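PDB 3L76: aspartokinase from Synechocystis, which probably catalyses ATP-dependent phosphorylation of the beta-carboxyl group of aspartate, opening the route to lysine and threonine, and binds both these amino acids at its ACT domains. Local coordinates for residues Asp267-Lys272 with Thr317-Leu322; Ser531-Gly536 with Glu565-Cys570; Ile471-Ile476 with Phe495-Gly500; Val438-Asp443 with Ala526-Ser531. All blocks are in the same frame, centred on the assembly; numbering follows the deposited sequence.

In the fold
All four contacts pair beta strands in the regulatory, ACT-containing half of the chain. Contacts 4 and 2 share S531 and use the two edges of strand 520-533, so their centres are about 13 Å apart. Contact 3 is nested inside the loop closed by contact 4, and the salt bridge D474 OD2 to K529 NZ (2.9 Å) ties the two together. Contacts 2 and 3 each line a pocket holding a different bound lysine; their centres are about 20 Å apart, yet S569 still packs on M475. Contact 1 lies about 19 Å from contact 2 and about 30 Å from contact 3 between centres, with the side chain of V318 about 8 Å from a bound lysine.

Contact 1 (Asp267-Lys272 with Thr317-Leu322); sequences DADQAK and TVVKDL
T317 and Q270 meet through their polar ends: the hydroxyl OG1 of T317 donates to OE1 of Q270 over 2.7 Å, arriving 27° out of the amide carbonyl plane. Threonine suits this spot because the same OG1 also accepts from the backbone N of L301. K320 grips the 267-272 segment twice. Its backbone N reaches OD1 of D269 at 2.9 Å, on the syn side but 32° out of the carboxylate plane, while its NZ donates to the backbone O of Q270 at 3.0 Å and to that of K353. The D269 carboxylate can do this because CG lies opposite the backbone N (chi1 -171°), which also lays the group against both methyls of V319, CG2 being 3.3 Å from OD2. Between these side chains A271 and V318 form an antiparallel hydrogen-bonded pair, though both of its bonds are weak, and A271 and V318 turn their small side chains to helix 323-333, meeting L323 and A326. In the second shell, D267 positions the loop: its OD1 takes the N of D269 in an Asx turn, and its OD2 takes NE2 of Q270 at 3.1 Å from above the carboxylate plane. NE2 also binds D300. With an alanine at Q270, the T317 hydroxyl would probably lose its acceptor, and the carboxylates of D267 and D300 their shared amide donor. A glutamine supplies both a donor and an acceptor at one buried point, so its neutral amide links two acids to a hydroxyl, and the acids probably polarise its N-H bonds.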
loop_
_atom_site.group_PDB
_atom_site.type_symbol
_atom_site.label_atom_id
_atom_site.label_comp_id
_atom_site.label_asym_id
_atom_site.label_seq_id
_atom_site.Cartn_x
_atom_site.Cartn_y
_atom_site.Cartn_z
ATOM N N ASP A 267 -22.770 13.274 -41.121
ATOM C CA ASP A 267 -24.070 12.980 -41.735
ATOM C C ASP A 267 -24.411 14.023 -42.789
ATOM O O ASP A 267 -24.696 15.186 -42.479
ATOM C CB ASP A 267 -25.166 12.932 -40.671
ATOM C CG ASP A 267 -26.531 12.616 -41.240
ATOM O OD1 ASP A 267 -26.673 12.471 -42.476
ATOM O OD2 ASP A 267 -27.468 12.520 -40.428
ATOM N N ALA A 268 -24.389 13.606 -44.042
ATOM C CA ALA A 268 -24.604 14.543 -45.141
ATOM C C ALA A 268 -26.088 14.685 -45.510
ATOM O O ALA A 268 -26.482 15.623 -46.208
ATOM C CB ALA A 268 -23.776 14.136 -46.357
ATOM N N ASP A 269 -26.905 13.753 -45.033
ATOM C CA ASP A 269 -28.321 13.761 -45.345
ATOM C C ASP A 269 -29.037 14.687 -44.363
ATOM O O ASP A 269 -29.746 14.243 -43.456
ATOM C CB ASP A 269 -28.872 12.337 -45.285
ATOM C CG ASP A 269 -30.288 12.235 -45.801
ATOM O OD1 ASP A 269 -30.779 13.202 -46.426
ATOM O OD2 ASP A 269 -30.905 11.182 -45.565
ATOM N N GLN A 270 -28.817 15.985 -44.556
ATOM C CA GLN A 270 -29.301 17.019 -43.644
ATOM C C GLN A 270 -29.745 18.243 -44.443
ATOM O O GLN A 270 -29.145 18.579 -45.458
ATOM C CB GLN A 270 -28.193 17.427 -42.647
ATOM C CG GLN A 270 -27.789 16.348 -41.657
ATOM C CD GLN A 270 -28.564 16.407 -40.340
ATOM O OE1 GLN A 270 -28.943 17.483 -39.873
ATOM N NE2 GLN A 270 -28.782 15.244 -39.726
ATOM N N ALA A 271 -30.798 18.895 -43.973
ATOM C CA ALA A 271 -31.267 20.162 -44.540
ATOM C C ALA A 271 -31.947 20.981 -43.442
ATOM O O ALA A 271 -32.689 20.444 -42.614
ATOM C CB ALA A 271 -32.224 19.926 -45.710
ATOM N N LYS A 272 -31.685 22.280 -43.438
ATOM C CA LYS A 272 -32.187 23.155 -42.386
ATOM C C LYS A 272 -33.489 23.882 -42.763
ATOM O O LYS A 272 -33.631 24.453 -43.858
ATOM C CB LYS A 272 -31.112 24.178 -41.982
ATOM C CG LYS A 272 -31.527 25.109 -40.844
ATOM C CD LYS A 272 -30.633 26.328 -40.751
ATOM C CE LYS A 272 -30.866 27.279 -41.907
ATOM N NZ LYS A 272 -30.095 28.559 -41.783
ATOM N N THR A 317 -33.318 20.348 -38.320
ATOM C CA THR A 317 -32.904 19.702 -39.552
ATOM C C THR A 317 -33.734 18.481 -39.825
ATOM O O THR A 317 -34.364 17.906 -38.946
ATOM C CB THR A 317 -31.407 19.294 -39.572
ATOM O OG1 THR A 317 -31.168 18.241 -38.620
ATOM C CG2 THR A 317 -30.525 20.505 -39.293
ATOM N N VAL A 318 -33.649 18.053 -41.064
ATOM C CA VAL A 318 -34.522 17.057 -41.590
ATOM C C VAL A 318 -33.699 16.393 -42.705
ATOM O O VAL A 318 -32.705 16.957 -43.177
ATOM C CB VAL A 318 -35.769 17.834 -42.087
ATOM C CG1 VAL A 318 -36.019 17.734 -43.582
ATOM C CG2 VAL A 318 -36.973 17.742 -41.123
ATOM N N VAL A 319 -34.069 15.176 -43.077
ATOM C CA VAL A 319 -33.442 14.499 -44.204
ATOM C C VAL A 319 -33.692 15.304 -45.490
ATOM O O VAL A 319 -34.779 15.852 -45.668
ATOM C CB VAL A 319 -33.999 13.064 -44.311
ATOM C CG1 VAL A 319 -33.984 12.566 -45.753
ATOM C CG2 VAL A 319 -33.212 12.142 -43.377
ATOM N N LYS A 320 -32.686 15.379 -46.364
ATOM C CA LYS A 320 -32.752 16.177 -47.590
ATOM C C LYS A 320 -34.071 16.076 -48.383
ATOM O O LYS A 320 -34.614 17.087 -48.856
ATOM C CB LYS A 320 -31.584 15.839 -48.526
ATOM C CG LYS A 320 -30.274 16.537 -48.214
ATOM C CD LYS A 320 -29.238 16.288 -49.318
ATOM C CE LYS A 320 -27.836 16.722 -48.877
ATOM N NZ LYS A 320 -27.785 17.973 -48.032
ATOM N N ASP A 321 -34.573 14.856 -48.521
ATOM C CA ASP A 321 -35.761 14.560 -49.311
ATOM C C ASP A 321 -37.040 15.059 -48.657
ATOM O O ASP A 321 -38.105 15.122 -49.292
ATOM C CB ASP A 321 -35.872 13.051 -49.543
ATOM C CG ASP A 321 -34.908 12.548 -50.597
ATOM O OD1 ASP A 321 -34.440 13.364 -51.417
ATOM O OD2 ASP A 321 -34.625 11.336 -50.611
ATOM N N LEU A 322 -36.935 15.380 -47.378
ATOM C CA LEU A 322 -38.073 15.862 -46.611
ATOM C C LEU A 322 -38.099 17.384 -46.478
ATOM O O LEU A 322 -39.067 17.946 -45.981
ATOM C CB LEU A 322 -38.061 15.219 -45.226
ATOM C CG LEU A 322 -39.297 14.384 -44.924
ATOM C CD1 LEU A 322 -39.895 13.860 -46.202
ATOM C CD2 LEU A 322 -38.913 13.253 -44.039
#

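Contact 2 (Ser531-Gly536 with Glu565-Cys570); sequences SIVGSG and EIKISC. With LYS (lysine), chain E.
I532 and I568 face each other as a hydrogen-bonded antiparallel pair, each N donating to the other's O, with I532 N to I568 O at 2.9 Å. Two residues on, G534 N reaches I566 O at 2.9 Å, in the carbonyl plane, prolonging the ladder past the end of strand 531-533. A side-chain bond joins the two hydroxyls on one face: S531 OG and S569 OG lie 2.7 Å apart. The strands run 172° apart in direction and belong to the antiparallel sheet of an ACT domain, with helix 543-552 packed over the isoleucine face. There I532 and I568 lie side by side, their CD1 atoms 3.9 Å apart, both resting on F547. I568 also lines the lysine pocket: its CG1 meets CE of the bound lysine at 3.5 Å, a branched apolar flank suited to the ligand's methylene chain. On the serine face K567, with CG opposite its backbone N (chi1 -172°) and an extended chain, runs slantwise past V533, its CG 3.5 Å from V533 CG2, and on to S531, whose OG lies 3.6 Å from CE. With a serine in its place V533 CG2 would probably lose its hydrocarbon cover and E393 its weak, long ion-pair mate. E565, whose CA lies 3.9 Å from NZ of the bound lysine, sends its carboxylate to salt bridges with K395 and K357.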
loop_
_atom_site.group_PDB
_atom_site.type_symbol
_atom_site.label_atom_id
_atom_site.label_comp_id
_atom_site.label_asym_id
_atom_site.label_seq_id
_atom_site.Cartn_x
_atom_site.Cartn_y
_atom_site.Cartn_z
ATOM N N SER A 531 -33.987 17.767 -19.345
ATOM C CA SER A 531 -33.582 16.915 -20.450
ATOM C C SER A 531 -34.399 15.630 -20.486
ATOM O O SER A 531 -34.709 15.044 -19.448
ATOM C CB SER A 531 -32.097 16.551 -20.326
ATOM O OG SER A 531 -31.241 17.669 -20.394
ATOM N N ILE A 532 -34.736 15.187 -21.687
ATOM C CA ILE A 532 -35.292 13.855 -21.861
ATOM C C ILE A 532 -34.333 13.061 -22.739
ATOM O O ILE A 532 -33.696 13.620 -23.624
ATOM C CB ILE A 532 -36.714 13.882 -22.461
ATOM C CG1 ILE A 532 -36.681 14.293 -23.932
ATOM C CG2 ILE A 532 -37.634 14.802 -21.647
ATOM C CD1 ILE A 532 -38.040 14.412 -24.552
ATOM N N VAL A 533 -34.184 11.769 -22.453
ATOM C CA VAL A 533 -33.273 10.919 -23.204
ATOM C C VAL A 533 -33.975 9.625 -23.567
ATOM O O VAL A 533 -34.749 9.093 -22.781
ATOM C CB VAL A 533 -31.989 10.611 -22.421
ATOM C CG1 VAL A 533 -31.196 9.504 -23.112
ATOM C CG2 VAL A 533 -31.134 11.869 -22.261
ATOM N N GLY A 534 -33.718 9.138 -24.772
ATOM C CA GLY A 534 -34.366 7.940 -25.255
ATOM C C GLY A 534 -33.870 7.584 -26.635
ATOM O O GLY A 534 -33.921 8.402 -27.551
ATOM N N SER A 535 -33.381 6.356 -26.771
ATOM C CA SER A 535 -32.930 5.819 -28.049
ATOM C C SER A 535 -34.085 5.662 -29.034
ATOM O O SER A 535 -33.889 5.653 -30.248
ATOM C CB SER A 535 -32.251 4.461 -27.835
ATOM O OG SER A 535 -31.014 4.631 -27.167
ATOM N N GLY A 536 -35.293 5.529 -28.503
ATOM C CA GLY A 536 -36.459 5.355 -29.337
ATOM C C GLY A 536 -36.908 6.597 -30.089
ATOM O O GLY A 536 -37.775 6.505 -30.950
ATOM N N GLU A 565 -29.180 13.059 -31.218
ATOM C CA GLU A 565 -30.168 12.121 -31.761
ATOM C C GLU A 565 -31.083 11.514 -30.692
ATOM O O GLU A 565 -32.182 11.075 -31.001
ATOM C CB GLU A 565 -29.498 10.996 -32.556
ATOM C CG GLU A 565 -28.566 11.463 -33.671
ATOM C CD GLU A 565 -27.233 11.924 -33.147
ATOM O OE1 GLU A 565 -27.000 11.796 -31.926
ATOM O OE2 GLU A 565 -26.416 12.395 -33.960
ATOM N N ILE A 566 -30.636 11.477 -29.439
ATOM C CA ILE A 566 -31.405 10.791 -28.398
ATOM C C ILE A 566 -31.599 11.608 -27.122
ATOM O O ILE A 566 -32.166 11.118 -26.148
ATOM C CB ILE A 566 -30.784 9.391 -28.039
ATOM C CG1 ILE A 566 -29.501 9.535 -27.218
ATOM C CG2 ILE A 566 -30.507 8.572 -29.304
ATOM C CD1 ILE A 566 -28.886 8.195 -26.827
ATOM N N LYS A 567 -31.126 12.849 -27.131
ATOM C CA LYS A 567 -31.299 13.750 -25.988
ATOM C C LYS A 567 -31.856 15.087 -26.439
ATOM O O LYS A 567 -31.336 15.687 -27.376
ATOM C CB LYS A 567 -29.976 13.994 -25.259
ATOM C CG LYS A 567 -30.140 14.769 -23.960
ATOM C CD LYS A 567 -28.812 14.909 -23.187
ATOM C CE LYS A 567 -29.056 15.165 -21.691
ATOM N NZ LYS A 567 -27.855 15.726 -21.032
ATOM N N ILE A 568 -32.924 15.533 -25.782
ATOM C CA ILE A 568 -33.416 16.902 -25.927
ATOM C C ILE A 568 -33.284 17.614 -24.585
ATOM O O ILE A 568 -33.735 17.099 -23.563
ATOM C CB ILE A 568 -34.886 16.978 -26.405
ATOM C CG1 ILE A 568 -35.083 16.206 -27.710
ATOM C CG2 ILE A 568 -35.286 18.424 -26.623
ATOM C CD1 ILE A 568 -36.492 15.674 -27.889
ATOM N N SER A 569 -32.626 18.771 -24.597
ATOM C CA SER A 569 -32.541 19.654 -23.436
ATOM C C SER A 569 -33.265 20.994 -23.682
ATOM O O SER A 569 -33.102 21.627 -24.733
ATOM C CB SER A 569 -31.077 19.942 -23.091
ATOM O OG SER A 569 -30.408 18.791 -22.660
ATOM N N CYS A 570 -34.050 21.428 -22.705
ATOM C CA CYS A 570 -34.633 22.772 -22.727
ATOM C C CYS A 570 -34.104 23.568 -21.561
ATOM O O CYS A 570 -34.150 23.102 -20.419
ATOM C CB CYS A 570 -36.155 22.721 -22.605
ATOM S SG CYS A 570 -36.977 22.069 -24.034
HETATM N N LYS E . -36.746 12.683 -33.913
HETATM C CA LYS E . -37.579 13.141 -32.810
HETATM C C LYS E . -38.740 13.989 -33.347
HETATM O O LYS E . -38.830 14.259 -34.555
HETATM C CB LYS E . -36.752 13.918 -31.776
HETATM C CG LYS E . -35.956 15.117 -32.337
HETATM C CD LYS E . -35.163 15.829 -31.222
HETATM C CE LYS E . -33.910 15.050 -30.827
HETATM N NZ LYS E . -33.059 14.763 -32.037
HETATM O OXT LYS E . -39.625 14.401 -32.593
#

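Contact 3 (Ile471-Ile476 with Phe495-Gly500); sequences ISVDMI and FMVAEG. With LYS (lysine), chain F.
D474 and M496 pair near the open end of the beta hairpin of strands 475-479 and 490-498, part of an ACT domain, where the chain leading into the first strand forms one wall of a lysine pocket. D474 N donates to M496 O at 2.8 Å, nearly straight at 169°. The residue before it clasps the ligand: V473 N donates to the carboxylate O of the bound lysine at 2.6 Å, and V473 O accepts from the ligand's N at 2.7 Å. S472 OG accepts from that N as well. Backbone groups carry most of the grip within 471-476. V473 CG1 stands opposite its own backbone N (chi1 174°), which brings it to 4.1 Å from F495 CB, the two side chains crossing at about a right angle. I471 CG2 meets V497 CG1 at 3.9 Å, an apolar contact just before the first strand. A water accepts from A498 N and donates to S472 O, bridging the chains where they diverge. The D474 carboxylate is held by K529 of strand 520-533. Strand 490-498 is flanked on its other side by strand 437-453, while the F495 ring packs edge-to-face with F463 of helix 458-468 and touches L509 of helix 499-512.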
loop_
_atom_site.group_PDB
_atom_site.type_symbol
_atom_site.label_atom_id
_atom_site.label_comp_id
_atom_site.label_asym_id
_atom_site.label_seq_id
_atom_site.Cartn_x
_atom_site.Cartn_y
_atom_site.Cartn_z
ATOM N N ILE A 471 -11.946 26.065 -16.744
ATOM C CA ILE A 471 -13.392 26.057 -16.667
ATOM C C ILE A 471 -13.983 25.089 -17.694
ATOM O O ILE A 471 -13.748 25.205 -18.893
ATOM C CB ILE A 471 -13.978 27.452 -16.891
ATOM C CG1 ILE A 471 -13.450 28.424 -15.832
ATOM C CG2 ILE A 471 -15.505 27.383 -16.891
ATOM C CD1 ILE A 471 -13.748 29.885 -16.136
ATOM N N SER A 472 -14.744 24.125 -17.206
ATOM C CA SER A 472 -15.407 23.162 -18.062
ATOM C C SER A 472 -16.770 23.711 -18.441
ATOM O O SER A 472 -17.465 24.284 -17.607
ATOM C CB SER A 472 -15.563 21.818 -17.336
ATOM O OG SER A 472 -16.497 20.978 -17.993
ATOM N N VAL A 473 -17.156 23.519 -19.698
ATOM C CA VAL A 473 -18.427 24.028 -20.195
ATOM C C VAL A 473 -19.439 22.899 -20.376
ATOM O O VAL A 473 -19.097 21.830 -20.866
ATOM C CB VAL A 473 -18.221 24.709 -21.561
ATOM C CG1 VAL A 473 -19.525 25.152 -22.211
ATOM C CG2 VAL A 473 -17.104 25.754 -21.542
ATOM N N ASP A 474 -20.691 23.154 -20.008
ATOM C CA ASP A 474 -21.728 22.125 -20.028
ATOM C C ASP A 474 -22.551 22.113 -21.313
ATOM O O ASP A 474 -22.934 21.049 -21.797
ATOM C CB ASP A 474 -22.666 22.290 -18.835
ATOM C CG ASP A 474 -23.794 21.268 -18.827
ATOM O OD1 ASP A 474 -23.512 20.052 -18.823
ATOM O OD2 ASP A 474 -24.970 21.679 -18.808
ATOM N N MET A 475 -22.838 23.303 -21.841
ATOM C CA MET A 475 -23.669 23.449 -23.029
ATOM C C MET A 475 -23.179 24.574 -23.913
ATOM O O MET A 475 -22.717 25.595 -23.428
ATOM C CB MET A 475 -25.128 23.685 -22.647
ATOM C CG MET A 475 -25.740 22.543 -21.838
ATOM S SD MET A 475 -26.258 21.132 -22.845
ATOM C CE MET A 475 -27.773 21.840 -23.506
ATOM N N ILE A 476 -23.259 24.364 -25.221
ATOM C CA ILE A 476 -22.997 25.420 -26.187
ATOM C C ILE A 476 -24.065 25.373 -27.268
ATOM O O ILE A 476 -24.294 24.323 -27.874
ATOM C CB ILE A 476 -21.641 25.270 -26.854
ATOM C CG1 ILE A 476 -20.560 25.025 -25.806
ATOM C CG2 ILE A 476 -21.337 26.510 -27.725
ATOM C CD1 ILE A 476 -19.201 24.763 -26.387
ATOM N N PHE A 495 -23.772 29.629 -23.836
ATOM C CA PHE A 495 -23.181 28.436 -23.250
ATOM C C PHE A 495 -23.462 28.419 -21.766
ATOM O O PHE A 495 -23.850 29.429 -21.204
ATOM C CB PHE A 495 -21.673 28.365 -23.521
ATOM C CG PHE A 495 -20.871 29.428 -22.827
ATOM C CD1 PHE A 495 -20.690 30.671 -23.413
ATOM C CD2 PHE A 495 -20.279 29.184 -21.594
ATOM C CE1 PHE A 495 -19.942 31.665 -22.771
ATOM C CE2 PHE A 495 -19.533 30.175 -20.955
ATOM C CZ PHE A 495 -19.366 31.416 -21.547
ATOM N N MET A 496 -23.273 27.269 -21.131
ATOM C CA MET A 496 -23.546 27.157 -19.707
ATOM C C MET A 496 -22.353 26.634 -18.935
ATOM O O MET A 496 -21.615 25.775 -19.417
ATOM C CB MET A 496 -24.776 26.292 -19.448
ATOM C CG MET A 496 -26.072 26.959 -19.862
ATOM S SD MET A 496 -27.411 25.778 -19.976
ATOM C CE MET A 496 -27.535 25.542 -21.738
ATOM N N VAL A 497 -22.166 27.192 -17.740
ATOM C CA VAL A 497 -21.127 26.761 -16.820
ATOM C C VAL A 497 -21.685 26.739 -15.413
ATOM O O VAL A 497 -22.746 27.305 -15.150
ATOM C CB VAL A 497 -19.893 27.678 -16.852
ATOM C CG1 VAL A 497 -19.179 27.571 -18.197
ATOM C CG2 VAL A 497 -20.278 29.113 -16.527
ATOM N N ALA A 498 -20.970 26.066 -14.517
ATOM C CA ALA A 498 -21.315 26.061 -13.106
ATOM C C ALA A 498 -21.337 27.499 -12.595
ATOM O O ALA A 498 -20.431 28.275 -12.902
ATOM C CB ALA A 498 -20.295 25.222 -12.333
ATOM N N GLU A 499 -22.365 27.853 -11.824
ATOM C CA GLU A 499 -22.472 29.198 -11.243
ATOM C C GLU A 499 -21.182 29.676 -10.565
ATOM O O GLU A 499 -20.876 30.862 -10.572
ATOM C CB GLU A 499 -23.635 29.264 -10.255
ATOM C CG GLU A 499 -24.977 28.941 -10.863
ATOM C CD GLU A 499 -26.141 29.320 -9.961
ATOM O OE1 GLU A 499 -25.896 29.831 -8.848
ATOM O OE2 GLU A 499 -27.305 29.109 -10.371
ATOM N N GLY A 500 -20.437 28.750 -9.976
ATOM C CA GLY A 500 -19.136 29.062 -9.416
ATOM C C GLY A 500 -18.156 29.651 -10.409
ATOM O O GLY A 500 -17.298 30.446 -10.040
HETATM N N LYS F . -17.265 19.852 -20.765
HETATM C CA LYS F . -16.726 19.989 -22.124
HETATM C C LYS F . -15.813 21.195 -22.301
HETATM O O LYS F . -15.861 22.137 -21.475
HETATM C CB LYS F . -17.864 20.025 -23.158
HETATM C CG LYS F . -18.663 18.727 -23.238
HETATM C CD LYS F . -20.010 18.903 -23.922
HETATM C CE LYS F . -21.064 19.382 -22.945
HETATM N NZ LYS F . -22.196 18.417 -22.801
HETATM O OXT LYS F . -15.019 21.218 -23.276
HETATM O O HOH W 1 -18.305 24.982 -15.114
#

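Contact 4 (Val438-Asp443 with Ala526-Ser531); sequences VALDQD and AIAKVS
L440 and V530 cross at a slant on one face of the paired strands, with L440 CD1 3.8 Å from V530 CG2. The leucine's CG stands opposite its own backbone N (chi1 -175°), which swings CD1 over the partner strand, where it also reaches A528 CB at 4.1 Å. Branched apolar residues suit this face because V438 and V530 pack on helix 577-587, while L440 touches L187 of the amino acid kinase region. V438 sits beside the partner backbone, V438 CB lying 3.4 Å from S531 O. The opposite face is polar. D441 and K529 lie across from each other, D441 CB 4.3 Å from K529 CE, but their charged ends diverge: the lysine chain bends at chi3 (64°) and takes NZ to a salt bridge with D474, a residue of a bound-lysine pocket. D441 instead uses OD1 to accept from the N of D443, over 2.8 Å, forming an Asx turn, for which an aspartate is well suited. A water donates to K529 O at 3.0 Å and pairs with S531 OG, which also bonds S569. Beneath the side chains the backbone is regular: A439 with S531 and D441 with K529 are hydrogen-bonded pairs, with K529 N to D441 O at 2.7 Å. The two faces thus do different work, one packing V438 and V530 on helix 577-587 and the other directing a lysine to an acid of a ligand site, where the nearby carboxylate of D441 would probably add to the stabilisation of its positive charge.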
loop_
_atom_site.group_PDB
_atom_site.type_symbol
_atom_site.label_atom_id
_atom_site.label_comp_id
_atom_site.label_asym_id
_atom_site.label_seq_id
_atom_site.Cartn_x
_atom_site.Cartn_y
_atom_site.Cartn_z
ATOM N N VAL A 438 -35.607 11.124 -17.642
ATOM C CA VAL A 438 -35.544 12.574 -17.739
ATOM C C VAL A 438 -34.713 13.110 -16.590
ATOM O O VAL A 438 -34.571 12.453 -15.568
ATOM C CB VAL A 438 -36.954 13.216 -17.710
ATOM C CG1 VAL A 438 -37.772 12.743 -18.893
ATOM C CG2 VAL A 438 -37.658 12.885 -16.417
ATOM N N ALA A 439 -34.161 14.305 -16.755
ATOM C CA ALA A 439 -33.260 14.843 -15.748
ATOM C C ALA A 439 -33.264 16.372 -15.698
ATOM O O ALA A 439 -33.693 17.043 -16.634
ATOM C CB ALA A 439 -31.855 14.316 -15.964
ATOM N N LEU A 440 -32.760 16.901 -14.591
ATOM C CA LEU A 440 -32.798 18.313 -14.315
ATOM C C LEU A 440 -31.468 18.816 -13.784
ATOM O O LEU A 440 -30.932 18.254 -12.845
ATOM C CB LEU A 440 -33.870 18.608 -13.268
ATOM C CG LEU A 440 -34.071 20.112 -12.996
ATOM C CD1 LEU A 440 -34.775 20.805 -14.167
ATOM C CD2 LEU A 440 -34.836 20.347 -11.715
ATOM N N ASP A 441 -30.933 19.879 -14.369
ATOM C CA ASP A 441 -29.769 20.520 -13.772
ATOM C C ASP A 441 -30.050 21.993 -13.443
ATOM O O ASP A 441 -30.357 22.797 -14.335
ATOM C CB ASP A 441 -28.534 20.359 -14.656
ATOM C CG ASP A 441 -27.281 20.909 -14.008
ATOM O OD1 ASP A 441 -27.394 21.715 -13.063
ATOM O OD2 ASP A 441 -26.176 20.537 -14.439
ATOM N N GLN A 442 -29.948 22.334 -12.158
ATOM C CA GLN A 442 -30.221 23.696 -11.710
ATOM C C GLN A 442 -29.028 24.380 -11.035
ATOM O O GLN A 442 -29.188 25.377 -10.348
ATOM C CB GLN A 442 -31.465 23.729 -10.817
ATOM C CG GLN A 442 -31.617 22.522 -9.931
ATOM C CD GLN A 442 -32.843 22.572 -9.031
ATOM O OE1 GLN A 442 -33.360 23.646 -8.710
ATOM N NE2 GLN A 442 -33.307 21.404 -8.608
ATOM N N ASP A 443 -27.831 23.858 -11.264
ATOM C CA ASP A 443 -26.613 24.419 -10.689
ATOM C C ASP A 443 -25.830 25.222 -11.713
ATOM O O ASP A 443 -24.668 25.571 -11.491
ATOM C CB ASP A 443 -25.714 23.304 -10.154
ATOM C CG ASP A 443 -26.215 22.725 -8.850
ATOM O OD1 ASP A 443 -27.360 22.230 -8.813
ATOM O OD2 ASP A 443 -25.456 22.762 -7.860
ATOM N N ALA A 526 -30.307 32.432 -13.228
ATOM C CA ALA A 526 -31.570 31.808 -12.838
ATOM C C ALA A 526 -32.167 30.933 -13.926
ATOM O O ALA A 526 -33.252 31.208 -14.432
ATOM C CB ALA A 526 -32.570 32.858 -12.398
ATOM N N ILE A 527 -31.454 29.869 -14.267
ATOM C CA ILE A 527 -31.910 28.917 -15.274
ATOM C C ILE A 527 -31.840 27.487 -14.755
ATOM O O ILE A 527 -31.018 27.157 -13.900
ATOM C CB ILE A 527 -31.056 28.988 -16.543
ATOM C CG1 ILE A 527 -29.619 28.573 -16.219
ATOM C CG2 ILE A 527 -31.127 30.389 -17.167
ATOM C CD1 ILE A 527 -28.848 28.008 -17.391
ATOM N N ALA A 528 -32.718 26.644 -15.281
ATOM C CA ALA A 528 -32.647 25.213 -15.056
ATOM C C ALA A 528 -32.597 24.514 -16.402
ATOM O O ALA A 528 -33.130 25.024 -17.389
ATOM C CB ALA A 528 -33.836 24.753 -14.285
ATOM N N LYS A 529 -31.953 23.352 -16.451
ATOM C CA LYS A 529 -31.958 22.540 -17.662
ATOM C C LYS A 529 -32.748 21.248 -17.477
ATOM O O LYS A 529 -32.474 20.471 -16.574
ATOM C CB LYS A 529 -30.538 22.223 -18.134
ATOM C CG LYS A 529 -30.518 21.504 -19.481
ATOM C CD LYS A 529 -29.127 21.172 -19.924
ATOM C CE LYS A 529 -28.464 20.199 -18.970
ATOM N NZ LYS A 529 -27.101 19.821 -19.435
ATOM N N VAL A 530 -33.734 21.034 -18.338
ATOM C CA VAL A 530 -34.571 19.847 -18.280
ATOM C C VAL A 530 -34.279 19.049 -19.528
ATOM O O VAL A 530 -34.306 19.586 -20.634
ATOM C CB VAL A 530 -36.065 20.194 -18.264
ATOM C CG1 VAL A 530 -36.829 19.132 -17.539
ATOM C CG2 VAL A 530 -36.287 21.518 -17.596
ATOM N N SER A 531 -33.987 17.767 -19.345
ATOM C CA SER A 531 -33.582 16.915 -20.450
ATOM C C SER A 531 -34.399 15.630 -20.486
ATOM O O SER A 531 -34.709 15.044 -19.448
ATOM C CB SER A 531 -32.097 16.551 -20.326
ATOM O OG SER A 531 -31.241 17.669 -20.394
HETATM O O HOH W 2 -31.106 18.121 -17.734
#